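Local coordinates for protein endoglucanase A (Clostridium acetobutylicum, PDB 3IK2) that probably hydrolyses internal beta-1,4-glucosidic bonds of cellulose and related glucans, as a glycoside hydrolase family 44 endoglucanase built on a TIM-like barrel, at residues Gly137-Thr142 against Met152-Asn157; Ser99-Gln104 against Lys173-Asp178. All coordinates share one frame; numbering follows the deposited sequence.

How the interactions relate
Interaction 2 joins two neighbouring parallel strands of the closed barrel, and interaction 1 fixes a loop to helix 152-163, which lies in the chain between those strands. Their centres are about 16 Å apart, but the helix makes them meet: Val156 CG2 lies 3.7 Å from Leu103 CD1, and Phe155 CD2 also 3.7 Å from Leu103 CD2. Interaction 1 borders the calcium site of Glu48, Asp144, Asp147 and Ser149, with the side chain of Glu154 about 6 Å from the metal. Interaction 2 ends at Gln104 and Asp178, at the C-terminal rim of the barrel, where TIM-barrel glycosidases carry their active sites; the Gln104 side chain is about 12 Å from the calcium ion.

Interaction 1. Residues Gly137-Thr142 against Met152-Asn157; sequences GPLSLT and MDEFVN. With ACT (acetate ion), chain I.
Leu139 lies against the first turns of helix 152-163, one of the outer helices of the TIM-like barrel, while the side chain of Glu154 slides past it in the opposite direction. The leucine is received by three residues. Its CG faces Glu154 CA at 3.8 Å, its CD2 meets Asn157 CB at 3.7 Å, and its CD1 comes within 3.7 Å of Asp153 OD2, an oxygen that accepts from the backbone N of Lys135. Glu154 reaches the loop backbone because its CG is turned to the far side of CA from its own backbone N (chi1 -172°) and the chain stays extended beyond it. OE2 accepts from Ser140 N at 2.9 Å with a moderately bent N-H...O angle of 141°, on the anti side of the carboxylate and somewhat out of its plane. The same oxygen forms a salt bridge with Lys135, whose NZ also bonds to Pro138 O, so one lysine ties the carboxylate to the loop a second time. Beyond Ser140 the loop folds into an ST turn, in which Ser140 OG accepts from Thr142 N at 3.0 Å. Water 1 donates to Ser140 O and accepts from Asn157 ND2 at 3.1 Å, bridging loop and helix. The same amide nitrogen also donates to an acetate ion, probably from the crystallisation liquor: Asn157 ND2 to acetate O is 3.0 Å, almost straight at 172°.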
# COMPACT_ATOMS: atom_id res chain seq x y z
N GLY A 137 -28.69 8.21 -18.01
CA GLY A 137 -29.40 9.48 -18.01
C GLY A 137 -28.49 10.56 -17.41
O GLY A 137 -27.36 10.28 -17.00
N PRO A 138 -28.96 11.83 -17.39
CA PRO A 138 -28.17 12.91 -16.81
C PRO A 138 -27.81 12.69 -15.34
O PRO A 138 -28.62 12.17 -14.54
CB PRO A 138 -29.05 14.16 -16.97
CG PRO A 138 -30.30 13.72 -17.65
CD PRO A 138 -30.21 12.29 -18.03
N LEU A 139 -26.58 13.08 -15.03
CA LEU A 139 -25.99 12.96 -13.70
C LEU A 139 -26.53 14.10 -12.82
O LEU A 139 -26.92 15.15 -13.32
CB LEU A 139 -24.46 12.97 -13.83
CG LEU A 139 -23.70 11.62 -14.05
CD1 LEU A 139 -24.52 10.45 -14.62
CD2 LEU A 139 -22.35 11.79 -14.77
N SER A 140 -26.61 13.84 -11.51
CA SER A 140 -27.10 14.81 -10.55
C SER A 140 -26.14 14.85 -9.36
O SER A 140 -25.60 13.81 -9.00
CB SER A 140 -28.50 14.44 -10.07
OG SER A 140 -28.91 15.36 -9.07
N LEU A 141 -25.95 16.04 -8.77
CA LEU A 141 -25.19 16.18 -7.52
C LEU A 141 -26.04 15.85 -6.31
O LEU A 141 -25.55 15.79 -5.18
CB LEU A 141 -24.60 17.59 -7.38
CG LEU A 141 -23.66 17.99 -8.53
CD1 LEU A 141 -23.29 19.52 -8.52
CD2 LEU A 141 -22.40 17.08 -8.55
N THR A 142 -27.33 15.65 -6.55
CA THR A 142 -28.28 15.20 -5.54
C THR A 142 -28.94 13.87 -6.01
O THR A 142 -30.11 13.85 -6.47
CB THR A 142 -29.34 16.26 -5.34
OG1 THR A 142 -29.93 16.52 -6.60
CG2 THR A 142 -28.74 17.54 -4.84
N MET A 152 -22.14 4.45 -10.26
CA MET A 152 -20.73 4.80 -10.09
C MET A 152 -20.28 6.03 -10.87
O MET A 152 -19.47 6.80 -10.38
CB MET A 152 -19.81 3.58 -10.33
CG MET A 152 -20.01 2.48 -9.29
SD MET A 152 -19.71 3.04 -7.60
CE MET A 152 -21.36 3.11 -6.92
N ASP A 153 -20.80 6.24 -12.07
CA ASP A 153 -20.41 7.45 -12.82
C ASP A 153 -20.89 8.71 -12.13
O ASP A 153 -20.19 9.71 -12.09
CB ASP A 153 -20.89 7.42 -14.28
CG ASP A 153 -22.39 7.22 -14.43
OD1 ASP A 153 -23.15 6.96 -13.47
OD2 ASP A 153 -22.82 7.29 -15.58
N GLU A 154 -22.10 8.64 -11.58
CA GLU A 154 -22.69 9.76 -10.88
C GLU A 154 -21.87 10.12 -9.63
O GLU A 154 -21.70 11.30 -9.30
CB GLU A 154 -24.14 9.42 -10.53
CG GLU A 154 -24.91 10.57 -9.97
CD GLU A 154 -26.40 10.33 -9.97
OE1 GLU A 154 -26.85 9.39 -9.30
OE2 GLU A 154 -27.12 11.10 -10.67
N PHE A 155 -21.33 9.08 -8.98
CA PHE A 155 -20.48 9.18 -7.79
C PHE A 155 -19.16 9.90 -8.09
O PHE A 155 -18.77 10.84 -7.37
CB PHE A 155 -20.26 7.75 -7.25
CG PHE A 155 -19.45 7.64 -5.95
CD1 PHE A 155 -19.14 8.77 -5.17
CD2 PHE A 155 -19.03 6.39 -5.51
CE1 PHE A 155 -18.37 8.63 -3.96
CE2 PHE A 155 -18.28 6.24 -4.31
CZ PHE A 155 -17.96 7.38 -3.56
N VAL A 156 -18.45 9.46 -9.14
CA VAL A 156 -17.15 10.02 -9.47
C VAL A 156 -17.40 11.47 -9.88
O VAL A 156 -16.68 12.38 -9.44
CB VAL A 156 -16.46 9.23 -10.63
CG1 VAL A 156 -15.10 9.81 -10.95
CG2 VAL A 156 -16.30 7.76 -10.28
N ASN A 157 -18.44 11.67 -10.69
CA ASN A 157 -18.83 12.99 -11.16
C ASN A 157 -19.04 13.98 -9.99
O ASN A 157 -18.63 15.11 -10.08
CB ASN A 157 -20.10 12.92 -12.03
CG ASN A 157 -20.47 14.27 -12.63
OD1 ASN A 157 -19.85 14.73 -13.60
ND2 ASN A 157 -21.48 14.92 -12.05
C ACT I . -23.18 18.01 -12.74
O ACT I . -22.06 17.65 -13.15
OXT ACT I . -24.10 17.14 -12.76
CH3 ACT I . -23.40 19.40 -12.23
O HOH W 1 -22.87 13.52 -9.63

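Interaction 2. Residues Ser99-Gln104 against Lys173-Asp178; sequences SLVTLQ and KGYSLD
Leu103 (chi1 -53°) and Tyr175 (chi1 -69°) both swing CG to the side of their own backbone N, anti to the carbonyl carbon, and this brings the leucine branches obliquely across the tyrosine, with Leu103 CD1 3.8 Å from Tyr175 CD1. Val101 puts CG2 in the crowded position between backbone N and carbonyl carbon; its side chain runs alongside that of Tyr175, pointing the same way, and CG2 approaches ring atom CE1 of Tyr175 to 3.4 Å. These residues share the face of the sheet covered by helices 82-93, 152-163 and 198-215. On the other face, Gly174 has no side chain, and Leu100 CD1 lies over its peptide, 3.4 Å from Gly174 C. Further along that face, Thr102 CG2 comes to 3.4 Å from Asp178 O. This carbonyl also accepts from Ser176 OG, and water 3 links it to Thr102 OG1, which is also hydrogen-bonded to Ile37 O.

The backbones hold the register by alternating bonds: Gly174 N to Ser99 O at 3.2 Å, Val101 N to Gly174 O at 3.0 Å, Ser176 N to Val101 O at 2.7 Å and Leu103 N to Ser176 O at 2.9 Å. An inverse gamma turn centred on Leu177 then ends the regular pairing, leaving a weak bond from Asp178 N to Leu103 O. The Asp178 carboxylate is held by four hydrogen bonds: OD2 accepts from the backbone N of Ala105 and of Gly106, and OD1 bonds with Thr43 OG1 and Trp184 NE1. Strands 99-103 and 174-177 run parallel, inclined at 34°, and are neighbours in a closed barrel of eight parallel strands, with helix 152-163 in the connection between them: the beta-alpha-beta arrangement of a (beta/alpha)8, or TIM, barrel.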
# COMPACT_ATOMS: atom_id res chain seq x y z
N SER A 99 -4.78 11.01 -2.80
CA SER A 99 -5.88 10.22 -2.20
C SER A 99 -6.24 9.07 -3.13
O SER A 99 -6.54 9.31 -4.30
CB SER A 99 -7.13 11.09 -2.01
OG SER A 99 -6.92 12.03 -0.97
N LEU A 100 -6.23 7.84 -2.61
CA LEU A 100 -6.83 6.70 -3.30
C LEU A 100 -8.21 6.42 -2.67
O LEU A 100 -8.30 6.18 -1.47
CB LEU A 100 -5.93 5.44 -3.25
CG LEU A 100 -6.47 4.13 -3.86
CD1 LEU A 100 -6.90 4.28 -5.32
CD2 LEU A 100 -5.46 3.01 -3.75
N VAL A 101 -9.27 6.51 -3.48
CA VAL A 101 -10.64 6.24 -3.00
C VAL A 101 -11.22 5.02 -3.73
O VAL A 101 -10.88 4.78 -4.89
CB VAL A 101 -11.58 7.50 -3.11
CG1 VAL A 101 -10.89 8.75 -2.50
CG2 VAL A 101 -12.03 7.80 -4.57
N THR A 102 -12.10 4.27 -3.05
CA THR A 102 -12.66 3.04 -3.61
C THR A 102 -14.07 3.18 -4.20
O THR A 102 -14.95 3.78 -3.57
CB THR A 102 -12.64 1.91 -2.58
OG1 THR A 102 -11.30 1.73 -2.11
CG2 THR A 102 -13.11 0.58 -3.20
N LEU A 103 -14.25 2.62 -5.40
CA LEU A 103 -15.57 2.47 -6.07
C LEU A 103 -16.08 1.02 -5.95
O LEU A 103 -15.30 0.11 -5.63
CB LEU A 103 -15.50 2.92 -7.54
CG LEU A 103 -14.95 4.33 -7.78
CD1 LEU A 103 -14.79 4.59 -9.27
CD2 LEU A 103 -15.84 5.44 -7.14
N GLN A 104 -17.39 0.84 -6.11
CA GLN A 104 -18.05 -0.43 -5.77
C GLN A 104 -18.29 -1.25 -7.03
O GLN A 104 -18.66 -0.71 -8.07
CB GLN A 104 -19.38 -0.17 -5.03
CG GLN A 104 -19.24 0.45 -3.64
CD GLN A 104 -18.57 1.83 -3.66
OE1 GLN A 104 -18.96 2.70 -4.42
NE2 GLN A 104 -17.55 2.02 -2.83
N LYS A 173 -6.60 11.65 -6.93
CA LYS A 173 -5.74 11.14 -7.97
C LYS A 173 -6.03 9.70 -8.40
O LYS A 173 -5.85 9.38 -9.58
CB LYS A 173 -4.28 11.32 -7.57
CG LYS A 173 -3.73 12.73 -7.80
CD LYS A 173 -2.26 12.81 -7.46
CE LYS A 173 -1.69 14.22 -7.71
NZ LYS A 173 -2.07 15.17 -6.61
N GLY A 174 -6.45 8.86 -7.44
CA GLY A 174 -6.64 7.41 -7.68
C GLY A 174 -7.99 6.82 -7.28
O GLY A 174 -8.61 7.25 -6.29
N TYR A 175 -8.45 5.85 -8.06
CA TYR A 175 -9.70 5.12 -7.79
C TYR A 175 -9.42 3.64 -7.73
O TYR A 175 -8.81 3.08 -8.64
CB TYR A 175 -10.79 5.42 -8.85
CG TYR A 175 -11.30 6.84 -8.73
CD1 TYR A 175 -12.40 7.15 -7.91
CD2 TYR A 175 -10.67 7.89 -9.43
CE1 TYR A 175 -12.85 8.48 -7.76
CE2 TYR A 175 -11.11 9.20 -9.29
CZ TYR A 175 -12.19 9.48 -8.46
OH TYR A 175 -12.61 10.78 -8.36
N SER A 176 -9.87 3.01 -6.66
CA SER A 176 -9.72 1.56 -6.52
C SER A 176 -10.97 0.88 -7.08
O SER A 176 -12.11 1.33 -6.84
CB SER A 176 -9.49 1.14 -5.06
OG SER A 176 -9.30 -0.29 -4.95
N LEU A 177 -10.74 -0.18 -7.84
CA LEU A 177 -11.81 -1.01 -8.43
C LEU A 177 -12.30 -1.99 -7.34
O LEU A 177 -11.93 -3.18 -7.34
CB LEU A 177 -11.29 -1.72 -9.68
CG LEU A 177 -11.16 -1.01 -11.07
CD1 LEU A 177 -11.41 0.53 -11.11
CD2 LEU A 177 -9.88 -1.38 -11.81
N ASP A 178 -13.14 -1.48 -6.42
CA ASP A 178 -13.61 -2.26 -5.27
C ASP A 178 -12.44 -2.79 -4.41
O ASP A 178 -11.41 -2.13 -4.29
CB ASP A 178 -14.58 -3.39 -5.71
CG ASP A 178 -15.56 -3.79 -4.62
OD1 ASP A 178 -15.12 -4.36 -3.59
OD2 ASP A 178 -16.79 -3.55 -4.81
O HOH W 2 -5.29 13.19 -4.64
O HOH W 3 -10.35 -0.80 -1.66